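Inactive glucansucrase (Lactobacillus reuteri, PDB 5JBD) is an inactive member of glycosyl hydrolase family 70, a TIM-barrel type of protein, and carries a calcium ion in its structure. Local coordinates at residues 359-364 against 506-511; 443-448 against 607-612; 536-541 against 554-559; 547-552 against 598-603. All blocks are in the same frame, centred on the assembly; numbering follows the deposited sequence.

Contact 1 (359-364 against 506-511)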
loop_
_atom_site.group_PDB
_atom_site.type_symbol
_atom_site.label_atom_id
_atom_site.label_comp_id
_atom_site.label_asym_id
_atom_site.label_seq_id
_atom_site.Cartn_x
_atom_site.Cartn_y
_atom_site.Cartn_z
ATOM N N ARG A 359 -24.029 -8.445 -16.245
ATOM C CA ARG A 359 -23.220 -7.354 -16.819
ATOM C C ARG A 359 -24.063 -6.094 -16.956
ATOM O O ARG A 359 -25.207 -6.167 -17.397
ATOM C CB ARG A 359 -22.679 -7.726 -18.198
ATOM C CG ARG A 359 -21.615 -8.797 -18.132
ATOM C CD ARG A 359 -21.159 -9.241 -19.504
ATOM N NE ARG A 359 -20.203 -10.340 -19.362
ATOM C CZ ARG A 359 -19.807 -11.174 -20.323
ATOM N NH1 ARG A 359 -20.235 -11.057 -21.574
ATOM N NH2 ARG A 359 -18.936 -12.136 -20.017
ATOM N N ASP A 360 -23.504 -4.953 -16.556
ATOM C CA ASP A 360 -24.136 -3.664 -16.798
ATOM C C ASP A 360 -24.142 -3.382 -18.296
ATOM O O ASP A 360 -23.396 -4.005 -19.059
ATOM C CB ASP A 360 -23.417 -2.540 -16.065
ATOM C CG ASP A 360 -23.531 -2.633 -14.532
ATOM O OD1 ASP A 360 -24.192 -3.538 -13.976
ATOM O OD2 ASP A 360 -22.961 -1.737 -13.876
ATOM N N ASN A 361 -25.019 -2.476 -18.722
ATOM C CA ASN A 361 -25.183 -2.189 -20.134
ATOM C C ASN A 361 -23.921 -1.588 -20.755
ATOM O O ASN A 361 -23.209 -0.808 -20.118
ATOM C CB ASN A 361 -26.366 -1.245 -20.361
ATOM C CG ASN A 361 -26.709 -1.105 -21.825
ATOM O OD1 ASN A 361 -26.314 -0.132 -22.480
ATOM N ND2 ASN A 361 -27.400 -2.102 -22.365
ATOM N N ILE A 362 -23.666 -1.962 -22.007
ATOM C CA ILE A 362 -22.536 -1.455 -22.790
ATOM C C ILE A 362 -22.420 0.090 -22.776
ATOM O O ILE A 362 -21.315 0.648 -22.782
ATOM C CB ILE A 362 -22.595 -2.000 -24.244
ATOM C CG1 ILE A 362 -21.206 -2.026 -24.900
ATOM C CG2 ILE A 362 -23.594 -1.219 -25.097
ATOM C CD1 ILE A 362 -20.271 -3.091 -24.352
ATOM N N GLY A 363 -23.558 0.769 -22.755
ATOM C CA GLY A 363 -23.585 2.234 -22.721
ATOM C C GLY A 363 -22.942 2.898 -21.508
ATOM O O GLY A 363 -22.606 4.087 -21.559
ATOM N N ASN A 364 -22.796 2.158 -20.413
ATOM C CA ASN A 364 -22.077 2.663 -19.238
ATOM C C ASN A 364 -20.625 3.062 -19.545
ATOM O O ASN A 364 -20.098 3.941 -18.891
ATOM C CB ASN A 364 -22.106 1.662 -18.080
ATOM C CG ASN A 364 -23.469 1.553 -17.417
ATOM O OD1 ASN A 364 -24.487 1.944 -17.978
ATOM N ND2 ASN A 364 -23.491 0.987 -16.215
ATOM N N LEU A 506 -24.444 0.768 -31.183
ATOM C CA LEU A 506 -24.892 0.229 -32.476
ATOM C C LEU A 506 -26.103 -0.683 -32.318
ATOM O O LEU A 506 -26.909 -0.809 -33.228
ATOM C CB LEU A 506 -23.747 -0.511 -33.174
ATOM C CG LEU A 506 -22.495 0.331 -33.449
ATOM C CD1 LEU A 506 -21.363 -0.572 -33.912
ATOM C CD2 LEU A 506 -22.743 1.463 -34.450
ATOM N N ASN A 507 -26.203 -1.350 -31.176
ATOM C CA ASN A 507 -27.426 -2.036 -30.761
ATOM C C ASN A 507 -27.394 -2.012 -29.247
ATOM O O ASN A 507 -26.523 -1.355 -28.699
ATOM C CB ASN A 507 -27.532 -3.457 -31.377
ATOM C CG ASN A 507 -26.411 -4.399 -30.930
ATOM O OD1 ASN A 507 -26.021 -4.418 -29.763
ATOM N ND2 ASN A 507 -25.897 -5.192 -31.869
ATOM N N ASN A 508 -28.288 -2.718 -28.555
ATOM C CA ASN A 508 -28.376 -2.560 -27.098
ATOM C C ASN A 508 -27.137 -3.045 -26.332
ATOM O O ASN A 508 -26.918 -2.605 -25.203
ATOM C CB ASN A 508 -29.634 -3.235 -26.525
ATOM C CG ASN A 508 -29.981 -2.746 -25.110
ATOM O OD1 ASN A 508 -29.822 -1.556 -24.779
ATOM N ND2 ASN A 508 -30.416 -3.673 -24.253
ATOM N N ASN A 509 -26.326 -3.911 -26.947
ATOM C CA ASN A 509 -25.154 -4.479 -26.283
ATOM C C ASN A 509 -23.829 -4.302 -27.026
ATOM O O ASN A 509 -22.854 -4.960 -26.680
ATOM C CB ASN A 509 -25.406 -5.970 -26.020
ATOM C CG ASN A 509 -26.699 -6.206 -25.272
ATOM O OD1 ASN A 509 -26.889 -5.704 -24.167
ATOM N ND2 ASN A 509 -27.618 -6.917 -25.893
ATOM N N LEU A 510 -23.768 -3.384 -27.992
ATOM C CA LEU A 510 -22.569 -3.195 -28.811
ATOM C C LEU A 510 -22.347 -1.713 -29.057
ATOM O O LEU A 510 -23.288 -1.010 -29.424
ATOM C CB LEU A 510 -22.743 -3.919 -30.146
ATOM C CG LEU A 510 -21.646 -3.790 -31.223
ATOM C CD1 LEU A 510 -20.444 -4.656 -30.879
ATOM C CD2 LEU A 510 -22.210 -4.199 -32.566
ATOM N N LEU A 511 -21.106 -1.241 -28.882
ATOM C CA LEU A 511 -20.778 0.132 -29.241
ATOM C C LEU A 511 -19.541 0.255 -30.111
ATOM O O LEU A 511 -18.724 -0.675 -30.187
ATOM C CB LEU A 511 -20.676 0.991 -27.988
ATOM C CG LEU A 511 -19.494 0.883 -27.026
ATOM C CD1 LEU A 511 -18.201 1.459 -27.601
ATOM C CD2 LEU A 511 -19.855 1.621 -25.744
#
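Two type I beta turns dock on each other here: Asn361 to Asn364, which leads into helix 364-367, and Asn507 to Leu510, at the tip of the beta hairpin formed by strands 501-505 and 510-515. The polar half of the contact centres on the Asn361 carboxamide, which a CG opposite the backbone N (chi1 -171°) sends toward the other turn. Asn361 ND2 donates to the carbonyl of that turn, Asn508 O, at 2.9 Å, with an N-H...O angle of 143° and the acceptor lying off the amide plane. A second, weak bond runs from Asn361 ND2 to Asn508 OD1 at 3.5 Å; the two side chains cross at nearly a right angle, their amide planes tilted by 35°. On its other branch, Asn361 OD1 caps the coming helix by accepting from Gly363 N at 2.9 Å, the donor standing above the carbonyl plane. Lys505 NZ also bonds to both Asn361 OD1 and Asn508 OD1, so one ammonium group from the hairpin ties the two carboxamides together. The hairpin turn has its own support, an Asx turn in which Asn507 OD1 accepts from Asn509 N. Beside this polar group, the side chain of Ile362 leaves its backbone toward the hairpin and lays CG2 over it, 3.6 Å from the carbonyl carbon of Asn509 and as near to Leu510 N. Ile362 also touches Val352 of helix 343-354. Where the hairpin runs on into its second strand, Leu511 CD2 closes the contact, 4.0 Å from Ile362 CG1 and 3.4 Å from Ile362 O.

Contact 2 (443-448 against 607-612)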
loop_
_atom_site.group_PDB
_atom_site.type_symbol
_atom_site.label_atom_id
_atom_site.label_comp_id
_atom_site.label_asym_id
_atom_site.label_seq_id
_atom_site.Cartn_x
_atom_site.Cartn_y
_atom_site.Cartn_z
ATOM N N GLN A 443 -11.180 -12.115 -14.784
ATOM C CA GLN A 443 -11.965 -11.176 -15.586
ATOM C C GLN A 443 -12.241 -11.691 -16.978
ATOM O O GLN A 443 -11.360 -12.222 -17.631
ATOM C CB GLN A 443 -11.220 -9.833 -15.696
ATOM C CG GLN A 443 -11.272 -9.022 -14.428
ATOM C CD GLN A 443 -12.630 -8.404 -14.229
ATOM O OE1 GLN A 443 -13.390 -8.793 -13.342
ATOM N NE2 GLN A 443 -12.945 -7.446 -15.056
ATOM N N TYR A 444 -13.476 -11.495 -17.439
ATOM C CA TYR A 444 -13.829 -11.681 -18.845
ATOM C C TYR A 444 -13.381 -10.462 -19.667
ATOM O O TYR A 444 -13.201 -9.368 -19.129
ATOM C CB TYR A 444 -15.338 -11.863 -18.991
ATOM C CG TYR A 444 -15.876 -13.206 -18.528
ATOM C CD1 TYR A 444 -15.948 -13.530 -17.173
ATOM C CD2 TYR A 444 -16.310 -14.145 -19.446
ATOM C CE1 TYR A 444 -16.420 -14.768 -16.752
ATOM C CE2 TYR A 444 -16.799 -15.382 -19.039
ATOM C CZ TYR A 444 -16.848 -15.689 -17.692
ATOM O OH TYR A 444 -17.336 -16.925 -17.290
ATOM N N ASN A 445 -13.206 -10.673 -20.965
ATOM C CA ASN A 445 -12.980 -9.598 -21.932
ATOM C C ASN A 445 -11.796 -8.678 -21.630
ATOM O O ASN A 445 -11.902 -7.454 -21.793
ATOM C CB ASN A 445 -14.272 -8.752 -22.081
ATOM C CG ASN A 445 -15.342 -9.439 -22.910
ATOM O OD1 ASN A 445 -15.133 -9.818 -24.083
ATOM N ND2 ASN A 445 -16.523 -9.549 -22.334
ATOM N N VAL A 446 -10.665 -9.244 -21.204
ATOM C CA VAL A 446 -9.499 -8.417 -20.878
ATOM C C VAL A 446 -9.004 -7.616 -22.102
ATOM O O VAL A 446 -8.750 -6.402 -21.984
ATOM C CB VAL A 446 -8.375 -9.231 -20.187
ATOM C CG1 VAL A 446 -7.115 -8.387 -19.998
ATOM C CG2 VAL A 446 -8.869 -9.716 -18.824
ATOM N N PRO A 447 -8.900 -8.262 -23.277
ATOM C CA PRO A 447 -8.501 -7.504 -24.468
ATOM C C PRO A 447 -9.410 -6.313 -24.794
ATOM O O PRO A 447 -8.905 -5.226 -25.080
ATOM C CB PRO A 447 -8.544 -8.547 -25.580
ATOM C CG PRO A 447 -8.228 -9.832 -24.888
ATOM C CD PRO A 447 -8.951 -9.706 -23.561
ATOM N N ALA A 448 -10.722 -6.498 -24.699
ATOM C CA ALA A 448 -11.660 -5.391 -24.943
ATOM C C ALA A 448 -11.560 -4.287 -23.878
ATOM O O ALA A 448 -11.695 -3.100 -24.201
ATOM C CB ALA A 448 -13.098 -5.917 -25.069
ATOM N N PRO A 607 -11.802 -17.764 -24.624
ATOM C CA PRO A 607 -11.063 -17.210 -23.488
ATOM C C PRO A 607 -10.742 -15.706 -23.573
ATOM O O PRO A 607 -10.572 -15.069 -22.529
ATOM C CB PRO A 607 -9.765 -18.047 -23.472
ATOM C CG PRO A 607 -10.130 -19.325 -24.158
ATOM C CD PRO A 607 -11.069 -18.886 -25.244
ATOM N N TYR A 608 -10.679 -15.177 -24.797
ATOM C CA TYR A 608 -10.312 -13.798 -25.071
ATOM C C TYR A 608 -11.521 -12.852 -25.138
ATOM O O TYR A 608 -11.415 -11.713 -24.692
ATOM C CB TYR A 608 -9.532 -13.727 -26.394
ATOM C CG TYR A 608 -8.258 -14.553 -26.367
ATOM C CD1 TYR A 608 -7.064 -13.998 -25.930
ATOM C CD2 TYR A 608 -8.253 -15.912 -26.743
ATOM C CE1 TYR A 608 -5.891 -14.747 -25.877
ATOM C CE2 TYR A 608 -7.082 -16.670 -26.688
ATOM C CZ TYR A 608 -5.908 -16.075 -26.248
ATOM O OH TYR A 608 -4.743 -16.789 -26.183
ATOM N N VAL A 609 -12.650 -13.333 -25.673
ATOM C CA VAL A 609 -13.840 -12.505 -25.959
ATOM C C VAL A 609 -15.132 -13.212 -25.513
ATOM O O VAL A 609 -15.351 -14.394 -25.824
ATOM C CB VAL A 609 -13.940 -12.165 -27.468
ATOM C CG1 VAL A 609 -15.165 -11.292 -27.770
ATOM C CG2 VAL A 609 -12.664 -11.498 -27.966
ATOM N N SER A 610 -15.953 -12.485 -24.748
ATOM C CA SER A 610 -17.310 -12.871 -24.393
ATOM C C SER A 610 -18.231 -11.734 -24.829
ATOM O O SER A 610 -18.509 -10.801 -24.053
ATOM C CB SER A 610 -17.401 -13.109 -22.894
ATOM O OG SER A 610 -18.684 -13.579 -22.530
ATOM N N GLY A 611 -18.686 -11.829 -26.071
ATOM C CA GLY A 611 -19.300 -10.713 -26.792
ATOM C C GLY A 611 -18.593 -10.528 -28.128
ATOM O O GLY A 611 -18.534 -11.466 -28.929
ATOM N N TYR A 612 -18.023 -9.348 -28.353
ATOM C CA TYR A 612 -17.286 -9.079 -29.593
ATOM C C TYR A 612 -16.177 -8.073 -29.370
ATOM O O TYR A 612 -16.333 -7.148 -28.561
ATOM C CB TYR A 612 -18.229 -8.555 -30.680
ATOM C CG TYR A 612 -17.539 -8.316 -32.027
ATOM C CD1 TYR A 612 -17.207 -9.382 -32.867
ATOM C CD2 TYR A 612 -17.180 -7.019 -32.436
ATOM C CE1 TYR A 612 -16.555 -9.171 -34.079
ATOM C CE2 TYR A 612 -16.531 -6.800 -33.644
ATOM C CZ TYR A 612 -16.229 -7.875 -34.467
ATOM O OH TYR A 612 -15.591 -7.650 -35.674
HETATM O O HOH W 1 -12.035 -8.860 -25.282
HETATM O O HOH W 2 -13.362 -13.541 -21.860
HETATM O O HOH W 3 -10.451 -12.246 -21.324
#
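Asn445 ND2 gives its hydrogens to two carbonyls, Ser610 O across the contact and Leu353 O beyond it, while OD1 of the same carboxamide takes the N-H of Ser610. Both bonds to Ser610 are short and nearly straight, Asn445 ND2 to Ser610 O at 2.9 Å and Ser610 N to Asn445 OD1 at 2.9 Å. The side-chain amide thus stands in for a strand neighbour and occupies donor and acceptor of one residue. With CG beside the backbone N (chi1 -76°), the Asn445 carboxamide is directed at Ser610. Ser610 O lies in the amide plane of Asn445, whereas Ser610 N comes in above the carbonyl plane of OD1. Asn445 precedes helix 446-455, a helix of the TIM barrel that runs up to barrel strand 460-464; the loop 607-612 links strands 596-605 and 612-618, so the contact joins barrel to beta domain. Although Asn445 holds the N-cap position, its side chain makes no capping bond; waters serve the helix start instead. Water 3 bridges Val446 N to Pro607 O, which Lys439 NZ also bonds, and water 1 accepts from Ala448 N at 2.8 Å while donating to Tyr608 O. Tyr444 presents a ring edge to Ser610, CD2 lying 3.8 Å from Ser610 CB. Ser610 OG is bonded to Arg359 NH2. On the other flank Pro447 leans on Tyr608, its CG near the plane of the phenol ring at its edge, and both residues touch Leu576. Pro447 CD reaches the Tyr608 backbone too, 3.4 Å from Tyr608 O.

Contact 3 (536-541 against 554-559); sequences GMAVLV and INMGRA
Apolar packing carries this contact, in which Ala538 and Leu540 of strand 537-542 meet Ile554 at the end of strand 550-555 and Met556 just past it. Among the branched side chains, Leu540 and Ile554 reach for each other tip to tip, with Leu540 CD1 3.8 Å from Ile554 CD1. The other branch of Ile554 turns to the neighbouring position: CG2 rests 4.0 Å from Ala538 CB, so a single isoleucine spans two residues that share one face of the strand. Thioether packing comes next. Met556 SD lies 3.6 Å from Ala538 CB and its CE 3.7 Å from the same methyl. Three successive bends, chi1 -52°, chi2 -56° and chi3 -68°, curl the methionine back over the alanine, and they bring Met556 CE to 4.2 Å from Met537 C. The side-chain hydrogen bond within these segments is in the turn after strand 550-555, an Asx turn in which Asn555 OD1 accepts from Gly557 N at 3.0 Å. The backbone of strand 537-542 is committed elsewhere, to strands 510-515 and 612-618 on its two edges, so strand 550-555, which pairs with 596-605, meets it through side chains, face to face as in a beta sandwich. On the reverse face Val539 and Val541 lie on helix 446-455. On the side facing Ile554, Leu540 also touches Val599, Val601 and Tyr612. With methyls, a thioether and no charged group at the interface, the two layers are joined here by apolar packing, with no hydrogen bond between the two segments, and the folded Met556 packs its SD and CE on the small Ala538.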
loop_
_atom_site.group_PDB
_atom_site.type_symbol
_atom_site.label_atom_id
_atom_site.label_comp_id
_atom_site.label_asym_id
_atom_site.label_seq_id
_atom_site.Cartn_x
_atom_site.Cartn_y
_atom_site.Cartn_z
ATOM N N GLY A 536 -6.367 8.080 -36.474
ATOM C CA GLY A 536 -7.697 7.710 -35.998
ATOM C C GLY A 536 -7.846 6.194 -35.871
ATOM O O GLY A 536 -6.983 5.426 -36.291
ATOM N N MET A 537 -8.956 5.770 -35.281
ATOM C CA MET A 537 -9.185 4.354 -34.939
ATOM C C MET A 537 -10.677 4.129 -34.673
ATOM O O MET A 537 -11.376 5.029 -34.210
ATOM C CB MET A 537 -8.340 3.961 -33.697
ATOM C CG MET A 537 -8.506 2.523 -33.184
ATOM S SD MET A 537 -7.600 2.153 -31.652
ATOM C CE MET A 537 -5.965 1.836 -32.301
ATOM N N ALA A 538 -11.148 2.922 -34.986
ATOM C CA ALA A 538 -12.463 2.449 -34.555
ATOM C C ALA A 538 -12.276 1.211 -33.694
ATOM O O ALA A 538 -11.612 0.259 -34.099
ATOM C CB ALA A 538 -13.337 2.128 -35.756
ATOM N N VAL A 539 -12.862 1.244 -32.500
ATOM C CA VAL A 539 -12.893 0.115 -31.585
ATOM C C VAL A 539 -14.357 -0.337 -31.404
ATOM O O VAL A 539 -15.203 0.445 -30.975
ATOM C CB VAL A 539 -12.287 0.517 -30.230
ATOM C CG1 VAL A 539 -12.464 -0.589 -29.191
ATOM C CG2 VAL A 539 -10.817 0.865 -30.407
ATOM N N LEU A 540 -14.629 -1.594 -31.730
ATOM C CA LEU A 540 -15.970 -2.189 -31.625
ATOM C C LEU A 540 -15.968 -3.174 -30.476
ATOM O O LEU A 540 -15.208 -4.137 -30.500
ATOM C CB LEU A 540 -16.353 -2.904 -32.922
ATOM C CG LEU A 540 -17.054 -2.072 -33.989
ATOM C CD1 LEU A 540 -16.293 -0.798 -34.305
ATOM C CD2 LEU A 540 -17.279 -2.896 -35.250
ATOM N N VAL A 541 -16.830 -2.947 -29.487
ATOM C CA VAL A 541 -16.914 -3.798 -28.327
ATOM C C VAL A 541 -18.360 -4.149 -27.998
ATOM O O VAL A 541 -19.193 -3.253 -27.835
ATOM C CB VAL A 541 -16.270 -3.107 -27.114
ATOM C CG1 VAL A 541 -16.469 -3.939 -25.851
ATOM C CG2 VAL A 541 -14.795 -2.870 -27.387
ATOM N N ILE A 554 -20.124 2.186 -39.081
ATOM C CA ILE A 554 -19.266 2.987 -38.188
ATOM C C ILE A 554 -18.923 4.315 -38.855
ATOM O O ILE A 554 -18.436 4.328 -39.975
ATOM C CB ILE A 554 -17.921 2.273 -37.880
ATOM C CG1 ILE A 554 -18.137 0.801 -37.525
ATOM C CG2 ILE A 554 -17.154 3.011 -36.777
ATOM C CD1 ILE A 554 -19.163 0.561 -36.440
ATOM N N ASN A 555 -19.153 5.426 -38.170
ATOM C CA ASN A 555 -18.787 6.724 -38.711
ATOM C C ASN A 555 -17.335 7.075 -38.372
ATOM O O ASN A 555 -17.040 7.515 -37.255
ATOM C CB ASN A 555 -19.715 7.825 -38.205
ATOM C CG ASN A 555 -19.413 9.166 -38.848
ATOM O OD1 ASN A 555 -18.676 9.233 -39.840
ATOM N ND2 ASN A 555 -20.010 10.233 -38.327
ATOM N N MET A 556 -16.448 6.930 -39.355
ATOM C CA MET A 556 -15.032 7.287 -39.193
ATOM C C MET A 556 -14.773 8.798 -39.294
ATOM O O MET A 556 -13.703 9.271 -38.889
ATOM C CB MET A 556 -14.177 6.531 -40.218
ATOM C CG MET A 556 -14.402 5.018 -40.241
ATOM S SD MET A 556 -14.146 4.208 -38.643
ATOM C CE MET A 556 -12.384 4.412 -38.457
ATOM N N GLY A 557 -15.732 9.536 -39.850
ATOM C CA GLY A 557 -15.647 10.983 -39.996
ATOM C C GLY A 557 -15.384 11.448 -41.417
ATOM O O GLY A 557 -14.876 10.693 -42.248
ATOM N N ARG A 558 -15.693 12.719 -41.667
ATOM C CA ARG A 558 -15.535 13.346 -42.983
ATOM C C ARG A 558 -14.085 13.405 -43.458
ATOM O O ARG A 558 -13.840 13.474 -44.652
ATOM C CB ARG A 558 -16.106 14.783 -42.996
ATOM C CG ARG A 558 -17.614 14.871 -42.832
ATOM C CD ARG A 558 -18.334 14.419 -44.094
ATOM N NE ARG A 558 -19.771 14.282 -43.874
ATOM C CZ ARG A 558 -20.613 13.695 -44.722
ATOM N NH1 ARG A 558 -20.177 13.184 -45.878
ATOM N NH2 ARG A 558 -21.911 13.625 -44.412
ATOM N N ALA A 559 -13.131 13.374 -42.528
ATOM C CA ALA A 559 -11.717 13.305 -42.888
ATOM C C ALA A 559 -11.311 11.969 -43.488
ATOM O O ALA A 559 -10.206 11.856 -44.003
ATOM C CB ALA A 559 -10.846 13.607 -41.667
#

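Contact 4 (547-552 against 598-603); sequences MAQQSV and KVTVKG
Val552 and Val601 meet on the tightly packed face of a two-stranded antiparallel sheet, strands 550-555 and 596-605. Val552 CG1 is 4.0 Å from Val601 CG2, the two side chains crossing at about a right angle, and Val552 CG2 packs on Val599 CB. Leu510 and Leu540 of the adjoining sheet close over these valines. Four backbone bonds pair Gln550 with Val601 and Val552 with Val599, the shortest from Val552 N to Val599 O at 2.8 Å. Past the regular strand the pairing resumes with Gly603 N to Met547 O at 2.9 Å. Met547 runs extended through chi2 and bends at chi3 (74°), which brings CE to 3.5 Å from Lys602 C and 3.9 Å from Val601 CG2. The opposite face is polar and open. There Gln549 lies obliquely across Thr600 and Lys602, NE2 going on to Glu584, while Lys602 NZ forms a salt bridge with Glu573. Lys598 folds back through bends at chi2 and chi3 to give NZ to Ser551 OG at 3.0 Å. Between the non-hydrogen-bonded pair, water 4 joins the two hydroxyls, 3.0 Å from Ser551 OG and 2.9 Å from Thr600 OG1.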
loop_
_atom_site.group_PDB
_atom_site.type_symbol
_atom_site.label_atom_id
_atom_site.label_comp_id
_atom_site.label_asym_id
_atom_site.label_seq_id
_atom_site.Cartn_x
_atom_site.Cartn_y
_atom_site.Cartn_z
ATOM N N MET A 547 -25.062 -12.484 -29.118
ATOM C CA MET A 547 -25.485 -11.452 -30.064
ATOM C C MET A 547 -25.633 -12.030 -31.461
ATOM O O MET A 547 -24.738 -12.716 -31.954
ATOM C CB MET A 547 -24.486 -10.281 -30.079
ATOM C CG MET A 547 -24.876 -9.111 -30.972
ATOM S SD MET A 547 -23.681 -7.766 -30.897
ATOM C CE MET A 547 -22.349 -8.480 -31.868
ATOM N N ALA A 548 -26.781 -11.763 -32.090
ATOM C CA ALA A 548 -27.051 -12.258 -33.437
ATOM C C ALA A 548 -26.116 -11.592 -34.442
ATOM O O ALA A 548 -25.726 -10.431 -34.274
ATOM C CB ALA A 548 -28.515 -12.004 -33.826
ATOM N N GLN A 549 -25.742 -12.339 -35.480
ATOM C CA GLN A 549 -24.896 -11.792 -36.536
ATOM C C GLN A 549 -25.644 -10.697 -37.281
ATOM O O GLN A 549 -26.847 -10.834 -37.554
ATOM C CB GLN A 549 -24.411 -12.879 -37.504
ATOM C CG GLN A 549 -23.514 -12.362 -38.625
ATOM C CD GLN A 549 -22.832 -13.494 -39.378
ATOM O OE1 GLN A 549 -23.470 -14.229 -40.132
ATOM N NE2 GLN A 549 -21.528 -13.621 -39.198
ATOM N N GLN A 550 -24.916 -9.630 -37.613
ATOM C CA GLN A 550 -25.477 -8.455 -38.281
ATOM C C GLN A 550 -24.398 -7.570 -38.875
ATOM O O GLN A 550 -23.223 -7.674 -38.509
ATOM C CB GLN A 550 -26.296 -7.621 -37.291
ATOM C CG GLN A 550 -25.466 -6.909 -36.209
ATOM C CD GLN A 550 -26.309 -6.524 -35.014
ATOM O OE1 GLN A 550 -26.810 -5.407 -34.941
ATOM N NE2 GLN A 550 -26.522 -7.471 -34.099
ATOM N N SER A 551 -24.824 -6.675 -39.754
ATOM C CA SER A 551 -23.972 -5.627 -40.298
ATOM C C SER A 551 -24.155 -4.344 -39.470
ATOM O O SER A 551 -25.245 -4.101 -38.965
ATOM C CB SER A 551 -24.345 -5.374 -41.749
ATOM O OG SER A 551 -23.478 -4.426 -42.337
ATOM N N VAL A 552 -23.080 -3.566 -39.309
ATOM C CA VAL A 552 -23.123 -2.283 -38.602
ATOM C C VAL A 552 -22.378 -1.223 -39.400
ATOM O O VAL A 552 -21.455 -1.546 -40.143
ATOM C CB VAL A 552 -22.520 -2.371 -37.184
ATOM C CG1 VAL A 552 -23.360 -3.301 -36.317
ATOM C CG2 VAL A 552 -21.073 -2.853 -37.214
ATOM N N LYS A 598 -18.507 -0.231 -43.127
ATOM C CA LYS A 598 -19.498 -1.307 -42.986
ATOM C C LYS A 598 -18.814 -2.565 -42.480
ATOM O O LYS A 598 -17.919 -3.075 -43.137
ATOM C CB LYS A 598 -20.141 -1.625 -44.372
ATOM C CG LYS A 598 -21.450 -0.883 -44.682
ATOM C CD LYS A 598 -22.660 -1.713 -44.233
ATOM C CE LYS A 598 -23.640 -0.905 -43.408
ATOM N NZ LYS A 598 -24.674 -1.758 -42.771
ATOM N N VAL A 599 -19.261 -3.092 -41.348
ATOM C CA VAL A 599 -18.569 -4.202 -40.697
ATOM C C VAL A 599 -19.585 -5.275 -40.308
ATOM O O VAL A 599 -20.706 -4.952 -39.906
ATOM C CB VAL A 599 -17.810 -3.705 -39.421
ATOM C CG1 VAL A 599 -17.060 -4.846 -38.750
ATOM C CG2 VAL A 599 -16.831 -2.581 -39.767
ATOM N N THR A 600 -19.172 -6.539 -40.394
ATOM C CA THR A 600 -19.971 -7.668 -39.910
ATOM C C THR A 600 -19.516 -8.162 -38.539
ATOM O O THR A 600 -18.325 -8.403 -38.327
ATOM C CB THR A 600 -19.923 -8.849 -40.906
ATOM O OG1 THR A 600 -20.318 -8.386 -42.189
ATOM C CG2 THR A 600 -20.851 -9.981 -40.481
ATOM N N VAL A 601 -20.478 -8.349 -37.629
ATOM C CA VAL A 601 -20.208 -8.696 -36.235
ATOM C C VAL A 601 -21.185 -9.743 -35.727
ATOM O O VAL A 601 -22.276 -9.880 -36.268
ATOM C CB VAL A 601 -20.301 -7.444 -35.326
ATOM C CG1 VAL A 601 -19.288 -6.381 -35.768
ATOM C CG2 VAL A 601 -21.708 -6.854 -35.303
ATOM N N LYS A 602 -20.800 -10.436 -34.662
ATOM C CA LYS A 602 -21.676 -11.362 -33.931
ATOM C C LYS A 602 -21.110 -11.657 -32.552
ATOM O O LYS A 602 -19.961 -11.314 -32.263
ATOM C CB LYS A 602 -21.844 -12.670 -34.697
ATOM C CG LYS A 602 -20.607 -13.560 -34.708
ATOM C CD LYS A 602 -20.784 -14.757 -35.641
ATOM C CE LYS A 602 -21.289 -15.980 -34.897
ATOM N NZ LYS A 602 -20.287 -16.530 -33.929
ATOM N N GLY A 603 -21.909 -12.297 -31.704
ATOM C CA GLY A 603 -21.454 -12.738 -30.393
ATOM C C GLY A 603 -20.543 -13.968 -30.453
ATOM O O GLY A 603 -20.803 -14.900 -31.227
HETATM O O HOH W 4 -20.932 -5.741 -43.280
#

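How the contacts relate
All four contacts lie in the beta region beside the barrel, on one side of the chain's centre. Contacts 2 and 3 are buried, yet unlike: contact 2 seats a loop on a barrel helix with amide bonds and bridging waters, contact 3 is purely apolar. Contacts 1 and 4 are only partly buried and pair a greasy side with a polar one. Contacts 3 and 4 share strand 550-555, once by its face and once by its edge, and Leu540 bridges them through Val599 and Val601. Contact 1 reaches contact 3 by sheet pairing, Leu511 N to Val541 O, while Tyr612 of contact 2 packs against Leu540 and Val601.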